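Local coordinates for protein 4-hydroxyphenylpyruvate dioxygenase (Pseudomonas putida, PDB 5HMQ) that converts 3-dehydroshikimate to protocatechuate, fusing a metal-dependent dehydratase barrel to a hydroxyphenylpyruvate dioxygenase-like domain, at residues E112-L115 with V116-R120; E268-R271 with L272-Q276; V535-A538 with K539-V543. All blocks are in the same frame, centred on the assembly; numbering follows the deposited sequence.

Contact 1 (E112-L115 with V116-R120); sequences EQLL and VDDLR
The amide of Q113 and the carboxylate of D117 are the flat groups that meet here, one helical turn apart, with their planes turned 58° against each other. Q113 NE2 donates to D117 OD1 at 3.1 Å, reaching the syn side of that oxygen from 35° out of the carboxylate plane, and the bond is bent at the hydrogen. The amide gets there because the Q113 chain leaves with CG anti to the backbone N and then bends at chi2 (60°), which carries the amide forward along the helix to D117. D117 OD1 is shared: R120 NH2 forms a salt bridge to it at 2.7 Å. The R120 guanidinium has V116 O over the centre of one face, 4.3 Å above the plane, and Q113 NE2 at its edge. One oxygen thus gathers two N-H donors from residues on either side of it in sequence.

All this runs along the first turns of helix 112-128, the helix of the beta-alpha-beta unit between strands 97-101 and 132-136 of the TIM barrel. Backbone i to i+4 bonds run beneath, four of them from 116-119 back to 112-115, among them L119 N to L115 O at 2.9 Å. On another side of the helix L114 CD2 rests 3.8 Å from D118 OD2, an oxygen held by a salt bridge to R73 and a hydrogen bond from the backbone N of G70. V116 and L119 face helix 147-157, where both touch L153; V116 CG2 lies beside E112 O, while the carboxylate of E112 takes a hydrogen bond from Q156.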
loop_
_atom_site.group_PDB
_atom_site.type_symbol
_atom_site.label_atom_id
_atom_site.label_comp_id
_atom_site.label_asym_id
_atom_site.label_seq_id
_atom_site.Cartn_x
_atom_site.Cartn_y
_atom_site.Cartn_z
ATOM N N GLU C 112 7.636 29.216 35.044
ATOM C CA GLU C 112 7.213 27.951 35.641
ATOM C C GLU C 112 5.936 28.124 36.457
ATOM O O GLU C 112 4.974 27.366 36.293
ATOM C CB GLU C 112 8.330 27.381 36.512
ATOM C CG GLU C 112 7.964 26.073 37.188
ATOM C CD GLU C 112 9.162 25.384 37.811
ATOM O OE1 GLU C 112 10.304 25.807 37.534
ATOM O OE2 GLU C 112 8.962 24.414 38.572
ATOM N N GLN C 113 5.912 29.120 37.346
ATOM C CA GLN C 113 4.747 29.313 38.204
ATOM C C GLN C 113 3.506 29.686 37.401
ATOM O O GLN C 113 2.389 29.311 37.779
ATOM C CB GLN C 113 5.040 30.386 39.253
ATOM C CG GLN C 113 3.951 30.538 40.304
ATOM C CD GLN C 113 3.715 29.260 41.084
ATOM O OE1 GLN C 113 4.660 28.561 41.452
ATOM N NE2 GLN C 113 2.449 28.938 41.324
ATOM N N LEU C 114 3.676 30.406 36.288
ATOM C CA LEU C 114 2.525 30.743 35.454
ATOM C C LEU C 114 1.954 29.503 34.777
ATOM O O LEU C 114 0.731 29.361 34.660
ATOM C CB LEU C 114 2.911 31.796 34.417
ATOM C CG LEU C 114 1.831 32.104 33.376
ATOM C CD1 LEU C 114 1.571 33.596 33.280
ATOM C CD2 LEU C 114 2.234 31.549 32.022
ATOM N N LEU C 115 2.824 28.594 34.330
ATOM C CA LEU C 115 2.348 27.335 33.765
ATOM C C LEU C 115 1.610 26.515 34.815
ATOM O O LEU C 115 0.586 25.889 34.518
ATOM C CB LEU C 115 3.517 26.542 33.184
ATOM C CG LEU C 115 4.359 27.230 32.108
ATOM C CD1 LEU C 115 5.339 26.244 31.490
ATOM C CD2 LEU C 115 3.474 27.857 31.038
ATOM N N VAL C 116 2.125 26.500 36.048
ATOM C CA VAL C 116 1.434 25.820 37.141
ATOM C C VAL C 116 0.041 26.406 37.329
ATOM O O VAL C 116 -0.950 25.676 37.450
ATOM C CB VAL C 116 2.264 25.907 38.434
ATOM C CG1 VAL C 116 1.468 25.375 39.614
ATOM C CG2 VAL C 116 3.566 25.141 38.278
ATOM N N ASP C 117 -0.056 27.738 37.343
ATOM C CA ASP C 117 -1.352 28.383 37.529
ATOM C C ASP C 117 -2.303 28.056 36.383
ATOM O O ASP C 117 -3.480 27.755 36.611
ATOM C CB ASP C 117 -1.173 29.896 37.664
ATOM C CG ASP C 117 -0.365 30.285 38.891
ATOM O OD1 ASP C 117 -0.265 29.463 39.826
ATOM O OD2 ASP C 117 0.176 31.411 38.921
ATOM N N ASP C 118 -1.807 28.110 35.144
ATOM C CA ASP C 118 -2.649 27.816 33.987
ATOM C C ASP C 118 -3.148 26.374 34.016
ATOM O O ASP C 118 -4.332 26.107 33.780
ATOM C CB ASP C 118 -1.879 28.093 32.695
ATOM C CG ASP C 118 -1.807 29.575 32.358
ATOM O OD1 ASP C 118 -2.426 30.390 33.074
ATOM O OD2 ASP C 118 -1.133 29.925 31.368
ATOM N N LEU C 119 -2.250 25.425 34.295
ATOM C CA LEU C 119 -2.646 24.019 34.308
ATOM C C LEU C 119 -3.619 23.719 35.444
ATOM O O LEU C 119 -4.596 22.985 35.249
ATOM C CB LEU C 119 -1.407 23.126 34.398
ATOM C CG LEU C 119 -0.504 23.116 33.160
ATOM C CD1 LEU C 119 0.812 22.421 33.454
ATOM C CD2 LEU C 119 -1.207 22.453 31.980
ATOM N N ARG C 120 -3.373 24.272 36.636
ATOM C CA ARG C 120 -4.320 24.079 37.732
ATOM C C ARG C 120 -5.671 24.699 37.402
ATOM O O ARG C 120 -6.718 24.107 37.687
ATOM C CB ARG C 120 -3.773 24.666 39.034
ATOM C CG ARG C 120 -4.795 24.636 40.173
ATOM C CD ARG C 120 -4.227 25.145 41.491
ATOM N NE ARG C 120 -3.406 26.336 41.308
ATOM C CZ ARG C 120 -2.103 26.390 41.562
ATOM N NH1 ARG C 120 -1.471 25.318 42.027
ATOM N NH2 ARG C 120 -1.431 27.517 41.360
#

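Contact 2 (E268-R271 with L272-Q276); sequences EQTR and LRLEQ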
loop_
_atom_site.group_PDB
_atom_site.type_symbol
_atom_site.label_atom_id
_atom_site.label_comp_id
_atom_site.label_asym_id
_atom_site.label_seq_id
_atom_site.Cartn_x
_atom_site.Cartn_y
_atom_site.Cartn_z
ATOM N N GLU C 268 3.993 -9.086 26.821
ATOM C CA GLU C 268 4.850 -10.217 27.153
ATOM C C GLU C 268 6.298 -9.771 27.322
ATOM O O GLU C 268 6.966 -10.134 28.298
ATOM C CB GLU C 268 4.738 -11.293 26.073
ATOM C CG GLU C 268 5.842 -12.331 26.167
ATOM C CD GLU C 268 5.845 -13.268 24.969
ATOM O OE1 GLU C 268 6.071 -12.788 23.845
ATOM O OE2 GLU C 268 5.601 -14.468 25.151
ATOM N N GLN C 269 6.798 -8.975 26.375
ATOM C CA GLN C 269 8.167 -8.483 26.473
ATOM C C GLN C 269 8.340 -7.574 27.673
ATOM O O GLN C 269 9.410 -7.560 28.292
ATOM C CB GLN C 269 8.568 -7.741 25.194
ATOM C CG GLN C 269 8.580 -8.609 23.960
ATOM C CD GLN C 269 9.492 -9.805 24.121
ATOM O OE1 GLN C 269 9.044 -10.952 24.093
ATOM N NE2 GLN C 269 10.780 -9.545 24.298
ATOM N N THR C 270 7.306 -6.815 28.026
ATOM C CA THR C 270 7.420 -6.004 29.226
ATOM C C THR C 270 7.430 -6.891 30.464
ATOM O O THR C 270 8.288 -6.720 31.336
ATOM C CB THR C 270 6.281 -4.984 29.285
ATOM O OG1 THR C 270 6.330 -4.141 28.126
ATOM C CG2 THR C 270 6.398 -4.121 30.525
ATOM N N ARG C 271 6.586 -7.930 30.486
ATOM C CA ARG C 271 6.570 -8.842 31.629
ATOM C C ARG C 271 7.934 -9.486 31.828
ATOM O O ARG C 271 8.462 -9.514 32.945
ATOM C CB ARG C 271 5.503 -9.922 31.447
ATOM C CG ARG C 271 5.544 -10.983 32.549
ATOM C CD ARG C 271 4.437 -12.017 32.422
ATOM N NE ARG C 271 4.464 -12.697 31.130
ATOM C CZ ARG C 271 5.348 -13.635 30.800
ATOM N NH1 ARG C 271 6.284 -14.007 31.662
ATOM N NH2 ARG C 271 5.299 -14.201 29.602
ATOM N N LEU C 272 8.540 -9.971 30.743
ATOM C CA LEU C 272 9.859 -10.585 30.850
ATOM C C LEU C 272 10.889 -9.584 31.350
ATOM O O LEU C 272 11.807 -9.946 32.097
ATOM C CB LEU C 272 10.283 -11.159 29.499
ATOM C CG LEU C 272 9.452 -12.329 28.968
ATOM C CD1 LEU C 272 9.737 -12.572 27.494
ATOM C CD2 LEU C 272 9.716 -13.584 29.787
ATOM N N ARG C 273 10.758 -8.320 30.944
ATOM C CA ARG C 273 11.690 -7.301 31.410
ATOM C C ARG C 273 11.584 -7.111 32.920
ATOM O O ARG C 273 12.607 -6.996 33.604
ATOM C CB ARG C 273 11.444 -5.984 30.676
ATOM C CG ARG C 273 12.360 -4.855 31.106
ATOM C CD ARG C 273 13.753 -5.056 30.534
ATOM N NE ARG C 273 13.736 -5.181 29.079
ATOM C CZ ARG C 273 13.912 -4.167 28.239
ATOM N NH1 ARG C 273 14.123 -2.946 28.708
ATOM N NH2 ARG C 273 13.879 -4.374 26.929
ATOM N N LEU C 274 10.358 -7.086 33.465
ATOM C CA LEU C 274 10.219 -6.953 34.913
ATOM C C LEU C 274 10.753 -8.177 35.640
ATOM O O LEU C 274 11.337 -8.051 36.723
ATOM C CB LEU C 274 8.765 -6.713 35.340
ATOM C CG LEU C 274 7.914 -5.463 35.047
ATOM C CD1 LEU C 274 8.721 -4.180 35.223
ATOM C CD2 LEU C 274 7.159 -5.489 33.731
ATOM N N GLU C 275 10.548 -9.374 35.078
ATOM C CA GLU C 275 11.059 -10.583 35.728
ATOM C C GLU C 275 12.580 -10.553 35.826
ATOM O O GLU C 275 13.158 -11.024 36.813
ATOM C CB GLU C 275 10.597 -11.838 34.987
ATOM C CG GLU C 275 9.102 -11.875 34.748
ATOM C CD GLU C 275 8.595 -13.291 34.530
ATOM O OE1 GLU C 275 9.389 -14.233 34.696
ATOM O OE2 GLU C 275 7.437 -13.455 34.131
ATOM N N GLN C 276 13.244 -10.003 34.808
ATOM C CA GLN C 276 14.700 -9.956 34.772
ATOM C C GLN C 276 15.280 -8.868 35.664
ATOM O O GLN C 276 16.468 -8.927 36.004
ATOM C CB GLN C 276 15.165 -9.735 33.337
ATOM C CG GLN C 276 14.880 -10.907 32.424
ATOM C CD GLN C 276 14.752 -10.479 30.982
ATOM O OE1 GLN C 276 15.075 -9.343 30.631
ATOM N NE2 GLN C 276 14.268 -11.381 30.136
#
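R271 and E275 form a salt bridge one turn apart, R271 NH1 to E275 OE2 at 2.8 Å, the classic i to i+4 pairing along an alpha-helix, here near the C-terminal end of helix 252-276, after the last strand of the TIM barrel. The two side chains run alongside each other. The carboxylate oxygen sits at the edge of the guanidinium, almost exactly in its plane, whereas NH1 approaches OE2 from above the carboxylate plane, 44° out of it. The two planes are 56° apart, so one N-H and one oxygen make the bond instead of a paired, coplanar bridge, and it is bent at the hydrogen. R271 leaves the helix with CG anti to the backbone N and turns at chi3 (57°), which swings the guanidinium round toward E275; L272 CG lies over one of its faces. Loop residues L286 and S288 also touch the R271 side chain.

Beneath these polar ends, regular backbone bonds tie each N-H to the carbonyl four residues earlier, as in L272 N to E268 O at 2.9 Å. The far end of E268 is engaged elsewhere, in a salt bridge to R380 on helix 374-383 of the C-terminal dioxygenase-like domain, so that it joins the two domains, while R273 NH2 makes a salt bridge to D221. T270 and L274 form the face turned to helix 222-231: T270 OG1 bonds back to L266 O, T270 touches A223, L226 and L230, and L274 touches A227. Elsewhere on the helix, the OE1 of Q269 comes within 3.8 Å of L272 CD1 from a crossing direction, and E268 lies side by side with L272, its CG 4.1 Å from L272 CD1.

Contact 3 (V535-A538 with K539-V543); sequences VARA and KLAGV
A538 and V543 meet through both backbone and side chain where helix 531-541 ends in a Schellman motif. The backbone bonds come first. K539 N to V535 O, at 2.7 Å, and L540 N to A536 O are regular helical bonds, and A541 N still reaches R537 O at 3.0 Å, though its angle at the hydrogen has fallen to 144°. The pattern then shifts: V543 N donates to A538 O at 3.0 Å, spanning five residues rather than four. A541 N makes a second, weak bond to the same A538 O, so this carbonyl serves both the last helical residue, A541, and V543, two places further on. The change of direction falls on G542: with phi positive at 103°, a CB here would crowd the A541 carbonyl oxygen, and glycine has none.

Apolar packing follows the 6-to-1 bond. V543 CG2, set anti to its own carbonyl carbon, lies 4.0 Å from A538 CB and 3.5 Å from A538 O, so the valine covers the carbonyl that its own N-H grips. V543 also touches R319 at the end of helix 307-319 and L320 just after it, as well as T591.

The arginine adds another kind of contact. R537 folds forward along the helix, bent at chi2 and chi3 (58°), until NH1 stands 3.9 Å from A541 CB; its NH2 is hydrogen-bonded to R319 O. The helix end is closed by main-chain bonds and one small apolar pair, while the R537 guanidinium is bound to R319 O, which ties this glyoxalase-type VOC module to the end of helix 307-319 in the preceding one.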
loop_
_atom_site.group_PDB
_atom_site.type_symbol
_atom_site.label_atom_id
_atom_site.label_comp_id
_atom_site.label_asym_id
_atom_site.label_seq_id
_atom_site.Cartn_x
_atom_site.Cartn_y
_atom_site.Cartn_z
ATOM N N VAL C 535 31.895 -24.180 -6.531
ATOM C CA VAL C 535 31.809 -23.356 -7.735
ATOM C C VAL C 535 32.240 -24.153 -8.959
ATOM O O VAL C 535 31.587 -24.110 -10.008
ATOM C CB VAL C 535 32.645 -22.073 -7.571
ATOM C CG1 VAL C 535 32.843 -21.390 -8.916
ATOM C CG2 VAL C 535 31.972 -21.124 -6.592
ATOM N N ALA C 536 33.342 -24.898 -8.844
ATOM C CA ALA C 536 33.827 -25.687 -9.972
ATOM C C ALA C 536 32.788 -26.711 -10.414
ATOM O O ALA C 536 32.472 -26.818 -11.605
ATOM C CB ALA C 536 35.142 -26.376 -9.602
ATOM N N ARG C 537 32.241 -27.469 -9.464
ATOM C CA ARG C 537 31.231 -28.466 -9.806
ATOM C C ARG C 537 29.972 -27.807 -10.362
ATOM O O ARG C 537 29.387 -28.295 -11.335
ATOM C CB ARG C 537 30.912 -29.322 -8.580
ATOM C CG ARG C 537 30.118 -30.581 -8.883
ATOM C CD ARG C 537 29.119 -30.848 -7.776
ATOM N NE ARG C 537 28.233 -29.703 -7.632
ATOM C CZ ARG C 537 27.149 -29.502 -8.371
ATOM N NH1 ARG C 537 26.804 -30.375 -9.305
ATOM N NH2 ARG C 537 26.414 -28.418 -8.177
ATOM N N ALA C 538 29.538 -26.697 -9.757
ATOM C CA ALA C 538 28.309 -26.045 -10.204
ATOM C C ALA C 538 28.481 -25.404 -11.577
ATOM O O ALA C 538 27.597 -25.518 -12.435
ATOM C CB ALA C 538 27.864 -25.003 -9.179
ATOM N N LYS C 539 29.613 -24.731 -11.807
ATOM C CA LYS C 539 29.846 -24.084 -13.096
ATOM C C LYS C 539 29.887 -25.100 -14.226
ATOM O O LYS C 539 29.368 -24.850 -15.320
ATOM C CB LYS C 539 31.160 -23.307 -13.057
ATOM C CG LYS C 539 31.643 -22.825 -14.414
ATOM C CD LYS C 539 32.766 -21.812 -14.277
ATOM C CE LYS C 539 33.449 -21.573 -15.614
ATOM N NZ LYS C 539 34.780 -20.927 -15.446
ATOM N N LEU C 540 30.487 -26.259 -13.972
ATOM C CA LEU C 540 30.632 -27.277 -15.001
ATOM C C LEU C 540 29.329 -28.026 -15.253
ATOM O O LEU C 540 29.101 -28.505 -16.370
ATOM C CB LEU C 540 31.745 -28.237 -14.596
ATOM C CG LEU C 540 33.129 -27.605 -14.752
ATOM C CD1 LEU C 540 34.156 -28.431 -14.024
ATOM C CD2 LEU C 540 33.512 -27.428 -16.214
ATOM N N ALA C 541 28.471 -28.137 -14.239
ATOM C CA ALA C 541 27.172 -28.778 -14.398
ATOM C C ALA C 541 26.156 -27.892 -15.104
ATOM O O ALA C 541 25.064 -28.369 -15.429
ATOM C CB ALA C 541 26.623 -29.203 -13.034
ATOM N N GLY C 542 26.486 -26.627 -15.351
ATOM C CA GLY C 542 25.612 -25.721 -16.061
ATOM C C GLY C 542 24.871 -24.703 -15.219
ATOM O O GLY C 542 23.966 -24.046 -15.742
ATOM N N VAL C 543 25.210 -24.560 -13.944
ATOM C CA VAL C 543 24.578 -23.522 -13.117
ATOM C C VAL C 543 25.012 -22.149 -13.620
ATOM O O VAL C 543 26.224 -21.892 -13.744
ATOM C CB VAL C 543 24.953 -23.710 -11.648
ATOM C CG1 VAL C 543 24.437 -22.541 -10.821
ATOM C CG2 VAL C 543 24.398 -25.025 -11.119
#

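How the contacts relate
All three contacts are helical turns, and all are partly buried. Contact 2 lies nearest the chain's centre, about 20 Å from it centre to centre, with a single exposed residue; contacts 1 and 3 lie about 42 and 38 Å out, contact 3 with three exposed residues. No two share a helix: contact 1 opens one in the TIM barrel, contact 3 closes one in the second VOC module, and these two lie on opposite sides of the chain's centre. Side-chain charge is prominent in contact 1, as a shared aspartate oxygen, and in contact 2, as an arginine-glutamate pair. In contact 3 no charged pair joins the segments; the helix breaks at a glycine, and an alanine-valine pair packs under the Schellman bond.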